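Local coordinates for C24 protein (Bizionia argentinensis JUB59, PDB 6OV6), which is of unknown function but probably forms the metal-binding, receptor-binding tip of a long tail fibre from a temperate bacteriophage, at residues A[55-60]-A[98-103]; A[208-213]-A[219-224]. All blocks are in the same frame, centred on the assembly; numbering follows the deposited sequence.

Contact 1 of 2, residues A[55-60]-A[98-103]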
loop_
_atom_site.group_PDB
_atom_site.type_symbol
_atom_site.label_atom_id
_atom_site.label_comp_id
_atom_site.label_asym_id
_atom_site.label_seq_id
_atom_site.Cartn_x
_atom_site.Cartn_y
_atom_site.Cartn_z
ATOM N N GLY A 55 -35.715 11.513 -29.787
ATOM C CA GLY A 55 -35.027 10.288 -29.438
ATOM C C GLY A 55 -35.982 9.145 -29.248
ATOM O O GLY A 55 -37.046 9.090 -29.886
ATOM N N VAL A 56 -35.552 8.193 -28.409
ATOM C CA VAL A 56 -36.316 6.992 -28.089
ATOM C C VAL A 56 -36.149 6.746 -26.597
ATOM O O VAL A 56 -35.029 6.832 -26.061
ATOM C CB VAL A 56 -35.927 5.742 -28.945
ATOM C CG1 VAL A 56 -36.636 4.482 -28.466
ATOM C CG2 VAL A 56 -36.220 5.977 -30.427
ATOM N N VAL A 57 -37.289 6.491 -25.921
ATOM C CA VAL A 57 -37.303 6.239 -24.477
ATOM C C VAL A 57 -38.005 4.915 -24.162
ATOM O O VAL A 57 -38.694 4.351 -25.013
ATOM C CB VAL A 57 -37.897 7.433 -23.663
ATOM C CG1 VAL A 57 -37.025 8.685 -23.800
ATOM C CG2 VAL A 57 -39.377 7.712 -24.029
ATOM N N TYR A 58 -37.844 4.446 -22.936
ATOM C CA TYR A 58 -38.491 3.212 -22.481
ATOM C C TYR A 58 -39.193 3.509 -21.167
ATOM O O TYR A 58 -38.542 3.949 -20.220
ATOM C CB TYR A 58 -37.455 2.106 -22.279
ATOM C CG TYR A 58 -38.059 0.825 -21.747
ATOM C CD1 TYR A 58 -38.887 0.038 -22.544
ATOM C CD2 TYR A 58 -37.784 0.384 -20.454
ATOM C CE1 TYR A 58 -39.439 -1.151 -22.061
ATOM C CE2 TYR A 58 -38.312 -0.811 -19.970
ATOM C CZ TYR A 58 -39.136 -1.578 -20.780
ATOM O OH TYR A 58 -39.647 -2.773 -20.326
ATOM N N ILE A 59 -40.525 3.329 -21.117
ATOM C CA ILE A 59 -41.311 3.585 -19.892
ATOM C C ILE A 59 -42.303 2.478 -19.752
ATOM O O ILE A 59 -43.030 2.180 -20.708
ATOM C CB ILE A 59 -42.123 4.934 -19.890
ATOM C CG1 ILE A 59 -41.379 6.071 -20.566
ATOM C CG2 ILE A 59 -42.638 5.293 -18.469
ATOM C CD1 ILE A 59 -42.253 7.220 -21.017
ATOM N N ASN A 60 -42.379 1.909 -18.542
ATOM C CA ASN A 60 -43.359 0.891 -18.164
ATOM C C ASN A 60 -43.663 -0.152 -19.253
ATOM O O ASN A 60 -44.814 -0.282 -19.700
ATOM C CB ASN A 60 -44.639 1.582 -17.674
ATOM C CG ASN A 60 -44.448 2.487 -16.484
ATOM O OD1 ASN A 60 -43.510 2.348 -15.688
ATOM N ND2 ASN A 60 -45.319 3.456 -16.369
ATOM N N ARG A 98 -48.900 6.912 -30.601
ATOM C CA ARG A 98 -48.451 7.142 -29.238
ATOM C C ARG A 98 -46.968 7.427 -29.215
ATOM O O ARG A 98 -46.202 6.769 -29.902
ATOM C CB ARG A 98 -48.828 5.959 -28.327
ATOM C CG ARG A 98 -50.322 5.968 -28.000
ATOM C CD ARG A 98 -50.838 4.663 -27.441
ATOM N NE ARG A 98 -50.388 4.459 -26.065
ATOM C CZ ARG A 98 -49.473 3.568 -25.711
ATOM N NH1 ARG A 98 -48.929 2.770 -26.620
ATOM N NH2 ARG A 98 -49.119 3.445 -24.441
ATOM N N TYR A 99 -46.572 8.437 -28.460
ATOM C CA TYR A 99 -45.177 8.865 -28.357
ATOM C C TYR A 99 -45.039 9.619 -27.067
ATOM O O TYR A 99 -46.032 9.879 -26.383
ATOM C CB TYR A 99 -44.761 9.769 -29.575
ATOM C CG TYR A 99 -45.619 11.008 -29.730
ATOM C CD1 TYR A 99 -45.209 12.235 -29.211
ATOM C CD2 TYR A 99 -46.872 10.943 -30.342
ATOM C CE1 TYR A 99 -46.016 13.368 -29.307
ATOM C CE2 TYR A 99 -47.694 12.068 -30.430
ATOM C CZ TYR A 99 -47.256 13.282 -29.926
ATOM O OH TYR A 99 -48.062 14.388 -30.009
ATOM N N VAL A 100 -43.810 9.943 -26.706
ATOM C CA VAL A 100 -43.528 10.703 -25.492
ATOM C C VAL A 100 -43.005 12.066 -25.907
ATOM O O VAL A 100 -42.255 12.164 -26.880
ATOM C CB VAL A 100 -42.545 9.920 -24.579
ATOM C CG1 VAL A 100 -42.075 10.742 -23.375
ATOM C CG2 VAL A 100 -43.205 8.632 -24.104
ATOM N N THR A 101 -43.414 13.112 -25.167
ATOM C CA THR A 101 -42.957 14.486 -25.369
ATOM C C THR A 101 -42.965 15.294 -24.075
ATOM O O THR A 101 -43.514 14.837 -23.068
ATOM C CB THR A 101 -43.659 15.172 -26.571
ATOM O OG1 THR A 101 -42.869 16.299 -26.946
ATOM C CG2 THR A 101 -45.081 15.611 -26.272
ATOM N N PHE A 102 -42.395 16.515 -24.105
ATOM C CA PHE A 102 -42.473 17.397 -22.950
ATOM C C PHE A 102 -43.924 17.825 -22.826
ATOM O O PHE A 102 -44.564 18.207 -23.820
ATOM C CB PHE A 102 -41.559 18.617 -23.107
ATOM C CG PHE A 102 -40.091 18.267 -23.069
ATOM C CD1 PHE A 102 -39.502 17.793 -21.901
ATOM C CD2 PHE A 102 -39.299 18.417 -24.198
ATOM C CE1 PHE A 102 -38.136 17.475 -21.863
ATOM C CE2 PHE A 102 -37.937 18.118 -24.156
ATOM C CZ PHE A 102 -37.363 17.650 -22.986
ATOM N N ALA A 103 -44.462 17.661 -21.625
ATOM C CA ALA A 103 -45.851 17.943 -21.309
ATOM C C ALA A 103 -46.042 18.023 -19.817
ATOM O O ALA A 103 -45.070 17.922 -19.075
ATOM C CB ALA A 103 -46.775 16.896 -21.939
#
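Val100 meets Val57 and Ile59 through aliphatic carbons alone. No hydrogen bond joins residues 55-60 to residues 98-103. The CA atoms of Val57 and Val100 are 7.7 Å apart, so the side chains have to bridge the strands.

Val100 can be followed outward. Its CB already touches: Val100 CB lies 3.9 Å from Val57 CG2. From there the side chain forks. CG1 stands anti to the backbone N (chi1 173°) and passes the same Val57 methyl more loosely, with Val100 CG1 4.1 Å from Val57 CG2. The other branch, CG2, has two neighbours. Val100 CG2 is 3.9 Å from Val57 CG2. Val100 CG2 comes closer to Ile59 CD1, at 3.5 Å. One methyl of Val57 therefore rests against the whole fork of Val100, and the two valines cross obliquely. Ile59 comes in differently, tip to tip with Val100. Its CG1 is roughly anti to the carbonyl carbon, with chi1 turned off the staggered value at -37°. The extended chi2 of 160° sends CD1 out to the Val100 methyl.

All three residues are buried. Phe64 and Phe66 of strand 62-70 also touch Val100, while Phe114 touches Val57 and Ile59. Strand 62-70 pairs with both strands, antiparallel to 51-59 and parallel to 96-102. The two strands joined here are thus not hydrogen-bonded neighbours. Their inward side chains meet over the middle strand, on the inner face of the curled sheet, an arrangement characteristic of the hydrophobic core of a strongly curled mixed beta-sheet.

Contact 2 of 2, residues A[208-213]-A[219-224]; sequences STFGSG and SGRIVV
Val224 touches Ser208 and Thr209, and Arg221 touches Phe210. No hydrogen bond links residues 208-213 to residues 219-224. The backbones come nearest at Thr209 and Val224, whose CA atoms are 7.1 Å apart.

The apolar part centres on one methyl. Val224 CG2 lies 3.9 Å from Thr209 CG2. With CG1 of Val224 anti to the carbonyl carbon (chi1 -64°), CG2 is left between the backbone N and the carbonyl carbon, on the side of the loop. The same Val224 CG2 is 3.4 Å from the backbone O of Ser208, a van der Waals contact of methyl with carbonyl.

The second part is a van der Waals contact of Arg221 with the Phe210 ring. NH1 of Arg221 approaches Phe210 CD2 at 3.7 Å and Phe210 CE2 at 4.1 Å. The ring and guanidinium planes are 83° apart, so the groups are not stacked. The arginine chain runs extended from CB to CD toward the ring. A bend at chi3 (-67°) then swings NE off that line, and NH1 is the atom left near CD2 and CE2.

Charge pairing engages a different part of the guanidinium. NE of Arg221 forms a salt bridge with Asp205 of the third subunit. The salt bridge holds the NE side of the group, while NH1 lies by the ring.

The backbone of Val224 pairs in an antiparallel ladder with a strand of the third subunit, and Thr209 packs on Ser219 of the second. A loop folded back beside a strand whose sheet continues into a neighbouring subunit is consistent with the intertwined trimeric region of an elongated fibre.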
loop_
_atom_site.group_PDB
_atom_site.type_symbol
_atom_site.label_atom_id
_atom_site.label_comp_id
_atom_site.label_asym_id
_atom_site.label_seq_id
_atom_site.Cartn_x
_atom_site.Cartn_y
_atom_site.Cartn_z
ATOM N N SER A 208 48.031 10.226 51.779
ATOM C CA SER A 208 47.904 9.943 53.222
ATOM C C SER A 208 49.156 9.145 53.673
ATOM O O SER A 208 50.152 9.091 52.937
ATOM C CB SER A 208 46.600 9.202 53.532
ATOM O OG SER A 208 46.409 9.026 54.923
ATOM N N THR A 209 49.126 8.582 54.873
ATOM C CA THR A 209 50.253 7.823 55.413
ATOM C C THR A 209 49.726 6.595 56.120
ATOM O O THR A 209 48.552 6.552 56.529
ATOM C CB THR A 209 51.100 8.687 56.390
ATOM O OG1 THR A 209 50.326 9.015 57.552
ATOM C CG2 THR A 209 51.679 9.952 55.756
ATOM N N PHE A 210 50.599 5.603 56.290
ATOM C CA PHE A 210 50.327 4.411 57.053
ATOM C C PHE A 210 51.560 4.140 57.911
ATOM O O PHE A 210 52.696 4.305 57.425
ATOM C CB PHE A 210 50.033 3.204 56.149
ATOM C CG PHE A 210 50.020 1.901 56.925
ATOM C CD1 PHE A 210 48.968 1.598 57.795
ATOM C CD2 PHE A 210 51.112 1.026 56.871
ATOM C CE1 PHE A 210 48.976 0.416 58.540
ATOM C CE2 PHE A 210 51.127 -0.145 57.634
ATOM C CZ PHE A 210 50.065 -0.438 58.471
ATOM N N GLY A 211 51.327 3.692 59.144
ATOM C CA GLY A 211 52.401 3.277 60.040
ATOM C C GLY A 211 53.315 4.362 60.538
ATOM O O GLY A 211 52.923 5.518 60.626
ATOM N N SER A 212 54.548 3.980 60.878
ATOM C CA SER A 212 55.508 4.880 61.505
ATOM C C SER A 212 56.779 5.062 60.686
ATOM O O SER A 212 56.819 4.662 59.523
ATOM C CB SER A 212 55.833 4.390 62.923
ATOM O OG SER A 212 56.169 3.015 62.924
ATOM N N GLY A 213 57.788 5.698 61.301
ATOM C CA GLY A 213 59.082 5.976 60.691
ATOM C C GLY A 213 59.765 4.694 60.248
ATOM O O GLY A 213 59.429 3.608 60.719
ATOM N N SER A 219 57.214 -3.908 50.506
ATOM C CA SER A 219 57.948 -3.958 49.241
ATOM C C SER A 219 57.028 -3.494 48.084
ATOM O O SER A 219 55.901 -3.989 47.979
ATOM C CB SER A 219 58.441 -5.387 48.983
ATOM O OG SER A 219 59.088 -5.463 47.723
ATOM N N GLY A 220 57.486 -2.524 47.274
ATOM C CA GLY A 220 56.699 -2.035 46.136
ATOM C C GLY A 220 55.579 -1.057 46.465
ATOM O O GLY A 220 54.764 -0.714 45.601
ATOM N N ARG A 221 55.506 -0.612 47.728
ATOM C CA ARG A 221 54.515 0.370 48.176
ATOM C C ARG A 221 55.128 1.747 48.103
ATOM O O ARG A 221 56.231 1.950 48.629
ATOM C CB ARG A 221 54.039 0.065 49.623
ATOM C CG ARG A 221 53.226 1.203 50.254
ATOM C CD ARG A 221 52.574 0.803 51.583
ATOM N NE ARG A 221 51.534 -0.205 51.370
ATOM C CZ ARG A 221 50.917 -0.871 52.344
ATOM N NH1 ARG A 221 51.266 -0.686 53.611
ATOM N NH2 ARG A 221 49.953 -1.725 52.059
ATOM N N ILE A 222 54.383 2.731 47.536
ATOM C CA ILE A 222 54.852 4.125 47.407
ATOM C C ILE A 222 55.246 4.710 48.759
ATOM O O ILE A 222 54.504 4.567 49.725
ATOM C CB ILE A 222 53.804 5.035 46.700
ATOM C CG1 ILE A 222 53.597 4.603 45.233
ATOM C CG2 ILE A 222 54.211 6.543 46.785
ATOM C CD1 ILE A 222 52.388 5.310 44.500
ATOM N N VAL A 223 56.431 5.360 48.806
ATOM C CA VAL A 223 56.898 6.036 50.011
ATOM C C VAL A 223 56.517 7.495 49.892
ATOM O O VAL A 223 56.667 8.084 48.815
ATOM C CB VAL A 223 58.432 5.797 50.232
ATOM C CG1 VAL A 223 59.013 6.744 51.283
ATOM C CG2 VAL A 223 58.684 4.331 50.603
ATOM N N VAL A 224 56.048 8.085 51.015
ATOM C CA VAL A 224 55.645 9.489 51.060
ATOM C C VAL A 224 56.353 10.234 52.182
ATOM O O VAL A 224 56.964 9.617 53.051
ATOM C CB VAL A 224 54.091 9.646 51.182
ATOM C CG1 VAL A 224 53.369 9.087 49.957
ATOM C CG2 VAL A 224 53.554 9.011 52.456
#

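In the fold
Contact 1 and contact 2 lie on opposite sides of the chain's centre. Their own centres are 124 Å apart and their nearest atoms about 111 Å, so they do not touch. They follow one another in sequence. Contact 1 lies in a compact beta domain and is surrounded mostly by its own chain, with one packing contact from the second subunit. Contact 2 lies in the slender part, where neighbouring subunits complete the surroundings. Both are away from the manganese site of His252 and His254. The pattern of two histidines separated by one residue recalls the metal-binding motif of the T4 long tail fibre tip. The separation reflects the elongated shape of the chain.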